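Local coordinates for protein alkylhalidase CmlS (Streptomyces venezuelae, PDB 3I3L) that is a flavin-dependent halogenase of chloramphenicol biosynthesis that carries its FAD through a covalent flavin-aspartate bond, at residues R197-F202 with Q296-D301; M21-V26 with A341-T346; G439-P444 with E452-P457. All coordinates share one frame; numbering follows the deposited sequence.

Contact 1: R197-F202 with Q296-D301. With FAD (flavin-adenine dinucleotide), chain B.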
# COMPACT_ATOMS: atom_id res chain seq x y z
N ARG A 197 16.64 -10.24 2.91
CA ARG A 197 15.43 -10.40 2.10
C ARG A 197 14.75 -11.80 2.26
O ARG A 197 15.41 -12.85 2.19
CB ARG A 197 15.69 -10.08 0.62
CG ARG A 197 14.38 -10.15 -0.25
CD ARG A 197 14.55 -9.48 -1.60
NE ARG A 197 14.89 -8.07 -1.52
CZ ARG A 197 15.28 -7.34 -2.55
NH1 ARG A 197 15.39 -7.89 -3.77
NH2 ARG A 197 15.50 -6.00 -2.41
N GLN A 198 13.45 -11.79 2.52
CA GLN A 198 12.68 -13.04 2.74
C GLN A 198 11.63 -13.14 1.65
O GLN A 198 10.58 -12.51 1.72
CB GLN A 198 12.05 -13.09 4.15
CG GLN A 198 13.03 -12.59 5.23
CD GLN A 198 12.35 -12.25 6.60
OE1 GLN A 198 11.29 -11.58 6.65
NE2 GLN A 198 12.97 -12.69 7.69
N TYR A 199 11.96 -13.87 0.58
CA TYR A 199 11.02 -14.12 -0.48
C TYR A 199 9.80 -14.85 0.05
O TYR A 199 9.89 -15.62 0.98
CB TYR A 199 11.68 -14.85 -1.64
CG TYR A 199 12.52 -13.91 -2.49
CD1 TYR A 199 11.92 -13.08 -3.44
CD2 TYR A 199 13.85 -13.75 -2.22
CE1 TYR A 199 12.73 -12.17 -4.20
CE2 TYR A 199 14.65 -12.89 -2.91
CZ TYR A 199 14.12 -12.12 -3.90
OH TYR A 199 14.95 -11.27 -4.57
N ASP A 200 8.65 -14.53 -0.50
CA ASP A 200 7.46 -15.26 -0.09
C ASP A 200 7.57 -16.69 -0.61
O ASP A 200 8.04 -16.93 -1.72
CB ASP A 200 6.21 -14.65 -0.67
CG ASP A 200 4.95 -15.18 0.01
OD1 ASP A 200 4.70 -14.77 1.14
OD2 ASP A 200 4.26 -16.04 -0.58
N GLU A 201 7.18 -17.64 0.21
CA GLU A 201 7.16 -19.02 -0.18
C GLU A 201 6.31 -19.28 -1.42
O GLU A 201 6.73 -20.06 -2.28
CB GLU A 201 6.67 -19.87 0.99
CG GLU A 201 6.99 -21.27 0.82
CD GLU A 201 6.68 -22.09 2.06
OE1 GLU A 201 6.44 -21.48 3.15
OE2 GLU A 201 6.74 -23.34 1.93
N PHE A 202 5.18 -18.57 -1.58
CA PHE A 202 4.22 -18.91 -2.63
C PHE A 202 3.85 -17.83 -3.63
O PHE A 202 3.37 -18.14 -4.73
CB PHE A 202 2.91 -19.48 -1.99
CG PHE A 202 3.17 -20.71 -1.11
CD1 PHE A 202 3.81 -21.83 -1.64
CD2 PHE A 202 2.82 -20.72 0.21
CE1 PHE A 202 4.13 -22.95 -0.82
CE2 PHE A 202 3.10 -21.83 1.04
CZ PHE A 202 3.76 -22.94 0.50
N GLN A 296 10.31 -10.97 -13.33
CA GLN A 296 9.92 -11.63 -12.09
C GLN A 296 9.56 -10.60 -11.01
O GLN A 296 10.40 -9.81 -10.60
CB GLN A 296 11.04 -12.55 -11.50
CG GLN A 296 11.58 -13.73 -12.43
CD GLN A 296 10.54 -14.77 -12.82
OE1 GLN A 296 9.56 -15.04 -12.10
NE2 GLN A 296 10.75 -15.36 -13.98
N ASP A 297 8.32 -10.65 -10.52
CA ASP A 297 7.87 -9.74 -9.47
C ASP A 297 7.38 -10.56 -8.31
O ASP A 297 6.22 -10.62 -8.04
CB ASP A 297 6.73 -8.84 -10.00
CG ASP A 297 7.24 -7.51 -10.52
OD1 ASP A 297 6.44 -6.73 -11.04
OD2 ASP A 297 8.47 -7.24 -10.43
N TRP A 298 8.27 -11.25 -7.63
CA TRP A 298 7.85 -11.99 -6.40
C TRP A 298 7.68 -11.08 -5.22
O TRP A 298 8.47 -10.18 -5.03
CB TRP A 298 8.93 -12.98 -6.03
CG TRP A 298 9.28 -13.93 -7.15
CD1 TRP A 298 8.79 -13.92 -8.41
CD2 TRP A 298 10.17 -15.03 -7.06
NE1 TRP A 298 9.34 -14.94 -9.11
CE2 TRP A 298 10.19 -15.64 -8.30
CE3 TRP A 298 10.94 -15.56 -6.01
CZ2 TRP A 298 10.97 -16.76 -8.57
CZ3 TRP A 298 11.71 -16.66 -6.25
CH2 TRP A 298 11.74 -17.26 -7.54
N SER A 299 6.69 -11.38 -4.38
CA SER A 299 6.57 -10.77 -3.09
C SER A 299 7.74 -11.18 -2.18
O SER A 299 8.22 -12.28 -2.30
CB SER A 299 5.28 -11.22 -2.45
OG SER A 299 4.13 -10.73 -3.15
N TYR A 300 8.19 -10.29 -1.29
CA TYR A 300 9.19 -10.56 -0.24
C TYR A 300 9.14 -9.39 0.75
O TYR A 300 8.77 -8.26 0.37
CB TYR A 300 10.61 -10.58 -0.83
CG TYR A 300 10.98 -9.34 -1.66
CD1 TYR A 300 11.37 -8.14 -1.03
CD2 TYR A 300 10.89 -9.36 -3.06
CE1 TYR A 300 11.76 -7.04 -1.77
CE2 TYR A 300 11.25 -8.24 -3.84
CZ TYR A 300 11.67 -7.08 -3.18
OH TYR A 300 11.97 -6.00 -3.94
N ASP A 301 9.50 -9.63 2.00
CA ASP A 301 9.85 -8.50 2.88
C ASP A 301 11.28 -8.65 3.33
O ASP A 301 12.08 -9.27 2.60
CB ASP A 301 8.82 -8.36 4.07
CG ASP A 301 8.75 -9.60 4.92
OD1 ASP A 301 9.28 -10.67 4.51
OD2 ASP A 301 8.15 -9.52 6.01
PA FAD B . 12.09 1.90 -8.41
O1A FAD B . 12.60 0.59 -8.97
O2A FAD B . 10.92 2.50 -9.09
O5B FAD B . 13.33 2.96 -8.42
C5B FAD B . 14.62 2.56 -7.98
C4B FAD B . 15.74 3.31 -8.73
O4B FAD B . 17.00 2.92 -8.14
C3B FAD B . 15.82 2.95 -10.19
O3B FAD B . 15.64 4.09 -10.97
C2B FAD B . 17.23 2.38 -10.38
O2B FAD B . 17.83 2.89 -11.54
C1B FAD B . 17.98 2.85 -9.14
N9A FAD B . 19.06 2.02 -8.65
C8A FAD B . 19.05 0.67 -8.47
N7A FAD B . 20.25 0.30 -7.95
C5A FAD B . 21.05 1.38 -7.88
C6A FAD B . 22.36 1.54 -7.45
N6A FAD B . 23.06 0.52 -7.00
N1A FAD B . 22.88 2.81 -7.44
C2A FAD B . 22.16 3.89 -7.89
N3A FAD B . 20.87 3.71 -8.30
C4A FAD B . 20.32 2.48 -8.30
N1 FAD B . 3.08 0.10 -8.42
C2 FAD B . 2.00 0.96 -8.40
O2 FAD B . 1.98 1.83 -7.54
N3 FAD B . 0.97 0.84 -9.30
C4 FAD B . 0.99 -0.15 -10.25
O4 FAD B . 0.04 -0.23 -11.08
C4X FAD B . 2.07 -1.04 -10.25
N5 FAD B . 2.13 -2.03 -11.20
C5X FAD B . 3.24 -2.84 -11.26
C6 FAD B . 3.31 -3.86 -12.22
C7 FAD B . 4.38 -4.71 -12.23
C7M FAD B . 4.50 -5.81 -13.26
C8 FAD B . 5.41 -4.50 -11.32
C8M FAD B . 6.63 -5.33 -11.35
C9 FAD B . 5.34 -3.51 -10.33
C9A FAD B . 4.23 -2.68 -10.33
N10 FAD B . 4.20 -1.68 -9.40
C10 FAD B . 3.12 -0.90 -9.32
C1' FAD B . 5.28 -1.71 -8.37
C2' FAD B . 6.02 -0.40 -8.36
O2' FAD B . 6.40 -0.12 -9.65
C3' FAD B . 7.20 -0.33 -7.43
O3' FAD B . 6.76 -0.56 -6.11
C4' FAD B . 7.86 1.09 -7.47
O4' FAD B . 8.48 1.34 -8.70
C5' FAD B . 8.94 1.19 -6.40
O5' FAD B . 9.49 2.47 -6.37
P FAD B . 10.97 2.57 -5.84
O1P FAD B . 11.11 1.75 -4.58
O2P FAD B . 11.41 4.03 -5.82
O3P FAD B . 11.86 1.68 -6.87
O HOH W 1 8.27 -13.10 3.57
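The backbone oxygen of Gln198 is gripped twice: Asp301 N donates to it over 3.1 Å, and a water donates a second hydrogen to it. The same water also gives a hydrogen to Asp301 OD1, 2.8 Å away, so it clips the carboxylate to the strand opposite. In return Gln198 N donates to Asp301 O over 2.9 Å with an almost straight N-H...O, which completes an antiparallel hydrogen-bonded pair. The next pair, Tyr199 with Tyr300, is of the non-hydrogen-bonded kind. Beyond it Asp200 N donates to Ser299 O, and Asp200 OD2 accepts from Phe202 N in an Asx turn and also from Tyr203 N, where the chain turns a corner toward strand 203-213.

On the tyrosine face of the sheet, the guanidinium of Arg197 lies flat on the Tyr300 ring. Arg197 CG is anti to the backbone N (chi1 -176°), and a bend at chi3 lays NE 3.3 Å from Tyr300 CE1, with the guanidinium and ring planes 15° apart. CD sits above the same ring face in a CH-pi contact, while CZ makes an off-centre cation-pi contact 4.0 Å from the ring centroid. Outside the pair, Arg197 NH1 donates to Ser186 O. Tyr199 runs alongside Tyr300, their rings oblique, with Tyr199 CE1 3.5 Å from Tyr300 CD2. Trp298 turns an edge to the face of Tyr199 in an offset edge-to-face pair, planes at 84°, and its NE1 donates to Gln296 OE1.

Between Gln296 and Trp298, Asp297 is covalently joined to the flavin, OD1 to C8M at 1.4 Å. Backbone bonds to strand 197-200 hold the strand bearing this attachment, and Tyr300, stacked under Arg197 and bonded through OH to the backbone oxygen of FAD-binding Asp315, probably helps fix that strand beside the cofactor.

Contact 2: M21-V26 with A341-T346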
# COMPACT_ATOMS: atom_id res chain seq x y z
N MET A 21 19.44 22.17 16.51
CA MET A 21 19.84 22.81 15.27
C MET A 21 20.60 21.82 14.42
O MET A 21 20.92 22.13 13.26
CB MET A 21 20.84 23.92 15.57
CG MET A 21 20.37 25.40 15.46
SD MET A 21 21.83 26.44 15.72
CE MET A 21 22.60 25.57 17.08
N THR A 22 20.96 20.67 14.99
CA THR A 22 21.72 19.63 14.23
C THR A 22 20.91 19.03 13.08
O THR A 22 19.73 18.70 13.23
CB THR A 22 22.14 18.46 15.13
OG1 THR A 22 22.82 18.96 16.28
CG2 THR A 22 23.06 17.50 14.39
N ARG A 23 21.57 18.90 11.94
CA ARG A 23 21.06 18.21 10.77
C ARG A 23 22.11 17.26 10.20
O ARG A 23 23.31 17.45 10.43
CB ARG A 23 20.62 19.21 9.70
CG ARG A 23 19.49 20.13 10.15
CD ARG A 23 18.18 19.34 10.40
NE ARG A 23 17.04 20.22 10.69
CZ ARG A 23 16.82 20.82 11.84
NH1 ARG A 23 17.65 20.58 12.89
NH2 ARG A 23 15.73 21.59 11.95
N SER A 24 21.66 16.27 9.41
CA SER A 24 22.50 15.18 8.92
C SER A 24 22.82 15.33 7.45
O SER A 24 22.07 15.88 6.68
CB SER A 24 21.80 13.82 9.12
OG SER A 24 21.74 13.48 10.51
N LYS A 25 23.98 14.82 7.09
CA LYS A 25 24.28 14.53 5.70
C LYS A 25 23.73 13.14 5.33
O LYS A 25 24.09 12.13 5.97
CB LYS A 25 25.79 14.53 5.50
CG LYS A 25 26.22 14.61 4.05
CD LYS A 25 27.70 15.04 3.98
CE LYS A 25 28.14 15.33 2.54
NZ LYS A 25 27.39 16.55 1.97
N VAL A 26 22.93 13.07 4.27
CA VAL A 26 22.28 11.81 3.93
C VAL A 26 22.47 11.44 2.50
O VAL A 26 22.09 12.22 1.62
CB VAL A 26 20.73 11.86 4.19
CG1 VAL A 26 20.14 10.49 3.96
CG2 VAL A 26 20.44 12.35 5.60
N ALA A 341 12.06 9.87 10.35
CA ALA A 341 12.80 9.05 11.32
C ALA A 341 14.23 9.55 11.47
O ALA A 341 14.75 9.65 12.58
CB ALA A 341 12.82 7.55 10.86
N ILE A 342 14.89 9.80 10.30
CA ILE A 342 16.27 10.30 10.32
C ILE A 342 16.31 11.69 11.05
O ILE A 342 17.17 11.96 11.88
CB ILE A 342 16.80 10.37 8.91
CG1 ILE A 342 17.16 8.93 8.37
CG2 ILE A 342 18.14 11.22 8.88
CD1 ILE A 342 17.35 8.95 6.88
N ASP A 343 15.34 12.55 10.76
CA ASP A 343 15.25 13.84 11.44
C ASP A 343 15.12 13.71 12.95
O ASP A 343 15.81 14.39 13.72
CB ASP A 343 14.07 14.66 10.88
CG ASP A 343 13.97 16.04 11.52
OD1 ASP A 343 14.97 16.80 11.49
OD2 ASP A 343 12.92 16.35 12.09
N ARG A 344 14.24 12.82 13.40
CA ARG A 344 14.05 12.63 14.82
C ARG A 344 15.28 12.12 15.51
O ARG A 344 15.60 12.52 16.62
CB ARG A 344 12.87 11.68 15.07
CG ARG A 344 12.47 11.53 16.48
CD ARG A 344 11.61 12.65 16.97
NE ARG A 344 11.43 12.60 18.43
CZ ARG A 344 10.78 13.51 19.16
NH1 ARG A 344 10.17 14.53 18.60
NH2 ARG A 344 10.73 13.36 20.48
N ILE A 345 15.98 11.17 14.89
CA ILE A 345 17.15 10.60 15.54
C ILE A 345 18.27 11.65 15.59
O ILE A 345 19.05 11.67 16.50
CB ILE A 345 17.67 9.33 14.79
CG1 ILE A 345 16.64 8.18 14.89
CG2 ILE A 345 19.07 8.91 15.34
CD1 ILE A 345 16.88 7.06 13.84
N THR A 346 18.35 12.47 14.56
CA THR A 346 19.38 13.49 14.45
C THR A 346 19.26 14.51 15.62
O THR A 346 20.28 14.92 16.15
CB THR A 346 19.29 14.22 13.10
OG1 THR A 346 19.54 13.28 12.04
CG2 THR A 346 20.35 15.37 13.06
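Where the first strand of the FAD-binding domain, 25-29, is entered from the N-terminus, the lead-in residues meet helix 327-347 through two hydroxyls. Ser24 OG donates to Thr346 OG1 over 2.7 Å, and Thr346 OG1 passes its own hydrogen to Ile342 O, one turn earlier in the helix, also over 2.7 Å. Thr346 N reaches the same carbonyl from the opposite face of its plane, so Ile342 O accepts twice. With Thr346 OG1 anti to the carbonyl carbon (chi1 -63°), CG2 swings toward the incoming chain: it lies 3.4 Å from Thr22 O and 3.7 Å from Thr22 CG2.

Strand 25-29 lies inside the parallel part of the nucleotide-binding sheet, and it leads into the glycine-rich turn consistent with a Rossmann-type dinucleotide fold. From this strand Val26 CG2 meets Ile342 CG2 of the helix at 4.2 Å, while Phe179 of the neighbouring strand 179-182 packs on Ile342 and Thr346.

Asp343 OD1 sits over one face of the Arg23 guanidinium, 4.1 Å from NE and beyond a salt bridge, so any attraction is probably long-range. His47 hydrogen-bonds to that oxygen, Asp343 OD2 has salt bridges with Arg347 and Arg497, and Arg23 NE bonds to Leu45 O.

Contact 3: G439-P444 with E452-P457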
# COMPACT_ATOMS: atom_id res chain seq x y z
N GLY A 439 -18.84 -2.94 -3.46
CA GLY A 439 -18.53 -2.53 -4.79
C GLY A 439 -19.21 -3.27 -5.92
O GLY A 439 -18.97 -2.98 -7.10
N ARG A 440 -20.09 -4.20 -5.59
CA ARG A 440 -20.76 -5.04 -6.57
C ARG A 440 -21.64 -4.21 -7.49
O ARG A 440 -22.51 -3.47 -7.03
CB ARG A 440 -21.61 -6.08 -5.83
CG ARG A 440 -22.37 -7.05 -6.75
CD ARG A 440 -23.15 -8.16 -5.95
NE ARG A 440 -22.39 -8.80 -4.85
CZ ARG A 440 -21.41 -9.70 -5.02
NH1 ARG A 440 -21.02 -10.06 -6.25
NH2 ARG A 440 -20.79 -10.22 -3.97
N HIS A 441 -21.40 -4.30 -8.81
CA HIS A 441 -22.30 -3.70 -9.82
C HIS A 441 -23.66 -4.39 -9.74
O HIS A 441 -23.79 -5.58 -9.36
CB HIS A 441 -21.76 -3.86 -11.23
CG HIS A 441 -20.47 -3.13 -11.48
ND1 HIS A 441 -20.02 -2.83 -12.76
CD2 HIS A 441 -19.52 -2.66 -10.62
CE1 HIS A 441 -18.87 -2.18 -12.68
NE2 HIS A 441 -18.55 -2.06 -11.39
N GLN A 442 -24.70 -3.65 -10.11
CA GLN A 442 -26.07 -4.15 -9.93
C GLN A 442 -26.65 -4.82 -11.19
O GLN A 442 -27.85 -4.81 -11.44
CB GLN A 442 -26.95 -3.02 -9.42
CG GLN A 442 -26.43 -2.41 -8.12
CD GLN A 442 -26.46 -3.40 -6.97
OE1 GLN A 442 -25.42 -3.91 -6.53
NE2 GLN A 442 -27.65 -3.70 -6.48
N ARG A 443 -25.75 -5.40 -11.99
CA ARG A 443 -26.12 -6.16 -13.15
C ARG A 443 -25.01 -7.19 -13.32
O ARG A 443 -23.92 -6.99 -12.77
CB ARG A 443 -26.21 -5.23 -14.38
CG ARG A 443 -24.87 -4.70 -14.88
CD ARG A 443 -25.02 -3.41 -15.67
NE ARG A 443 -25.84 -2.45 -14.94
CZ ARG A 443 -25.38 -1.58 -14.03
NH1 ARG A 443 -24.08 -1.53 -13.71
NH2 ARG A 443 -26.24 -0.75 -13.43
N PRO A 444 -25.25 -8.24 -14.12
CA PRO A 444 -24.31 -9.38 -14.22
C PRO A 444 -23.03 -9.08 -14.97
O PRO A 444 -22.03 -9.78 -14.80
CB PRO A 444 -25.12 -10.46 -14.99
CG PRO A 444 -26.55 -9.85 -15.18
CD PRO A 444 -26.38 -8.37 -15.06
N GLU A 452 -21.37 5.16 -9.81
CA GLU A 452 -20.92 4.88 -8.44
C GLU A 452 -22.03 5.01 -7.42
O GLU A 452 -21.99 4.41 -6.34
CB GLU A 452 -19.70 5.73 -8.07
CG GLU A 452 -18.44 5.28 -8.84
CD GLU A 452 -17.17 5.91 -8.34
OE1 GLU A 452 -17.17 6.40 -7.19
OE2 GLU A 452 -16.15 5.89 -9.09
N ALA A 453 -23.05 5.79 -7.77
CA ALA A 453 -24.20 5.94 -6.89
C ALA A 453 -25.01 4.64 -6.73
O ALA A 453 -25.66 4.42 -5.69
CB ALA A 453 -25.09 7.10 -7.37
N GLU A 454 -24.96 3.75 -7.73
CA GLU A 454 -25.63 2.45 -7.60
C GLU A 454 -24.97 1.60 -6.48
O GLU A 454 -25.53 0.60 -6.04
CB GLU A 454 -25.63 1.71 -8.93
CG GLU A 454 -24.38 0.79 -9.15
CD GLU A 454 -24.30 0.24 -10.55
OE1 GLU A 454 -23.97 -0.97 -10.72
OE2 GLU A 454 -24.55 1.03 -11.50
N LEU A 455 -23.81 2.03 -5.99
CA LEU A 455 -23.13 1.31 -4.90
C LEU A 455 -23.59 1.81 -3.54
O LEU A 455 -23.27 1.19 -2.52
CB LEU A 455 -21.59 1.53 -4.99
CG LEU A 455 -20.92 1.06 -6.29
CD1 LEU A 455 -19.40 1.22 -6.13
CD2 LEU A 455 -21.29 -0.38 -6.65
N ASN A 456 -24.27 2.97 -3.51
CA ASN A 456 -24.62 3.59 -2.23
C ASN A 456 -25.49 2.75 -1.32
O ASN A 456 -25.36 2.84 -0.12
CB ASN A 456 -25.25 4.99 -2.41
CG ASN A 456 -24.22 6.02 -2.78
OD1 ASN A 456 -24.50 7.08 -3.37
ND2 ASN A 456 -23.01 5.70 -2.46
N PRO A 457 -26.41 1.95 -1.88
CA PRO A 457 -27.24 1.20 -0.95
C PRO A 457 -26.47 0.15 -0.20
O PRO A 457 -26.67 -0.02 1.03
CB PRO A 457 -28.32 0.57 -1.89
CG PRO A 457 -28.43 1.53 -3.02
CD PRO A 457 -26.95 1.90 -3.26
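Glu454 points its side chain at the loop 439-444, and the contacts begin at CG. From CB, its CG takes the position between the backbone N and the carbonyl carbon (chi1 90°), and the chain then runs out extended. CG passes 3.9 Å from Gln442 CG, the two side chains sliding past each other in opposite directions. CD stands before the guanidinium of Arg443, and the carboxylate beyond it is shared out between backbone and charge. OE1 accepts from Gln442 N over 2.8 Å, met on its anti side and somewhat out of the carboxylate plane. The same oxygen lies 3.0 Å from Arg443 NH1, a weak, bent bond within the salt bridge.

The second oxygen, OE2, takes the straighter bond, from Arg443 NH2 at 3.1 Å. It lies in the guanidinium plane, and NH2 meets it from above the carboxylate; the two planes stand 69° apart. Ser451 N also bonds to OE2.

These bonds close the connection between helix 430-439 and helix 456-471: the 3-10 turn 452-454, just ahead of the second helix, presents the glutamate to the chain leaving the first. The backbone and CB of His441 touch Glu454 OE1, while its ring stacks on Phe450 and its NE2 is hydrogen-bonded to Thr106, which ties the loop to strand 105-108.

Leu455 packs its methyls on the backbone of Gly439 and Arg440. Its CD2 comes close to both carbonyl oxygens, 3.3 Å from Arg440 O and 3.5 Å from Gly439 O, while CD1 lies 4.1 Å from Gly439 CA.

How the contacts relate
Contact 1 holds the covalent attachment of the flavin itself, whereas contacts 2 and 3 lie farther off: in contact 2 the side chain of Val26 is about 14 Å from the bound FAD, and contact 3 is remote from the covalent attachment, its centre about 35 Å from that of contact 1. Contacts 1 and 2 both belong to the FAD-binding domain, and contact 1 is nested in the long chain loop that contact 2 closes; their centres are about 32 Å apart and their nearest atoms about 18 Å. Contact 3 follows both in sequence, its centre about 49 Å from that of contact 2, with contacts 2 and 3 on opposite sides of the chain's centre.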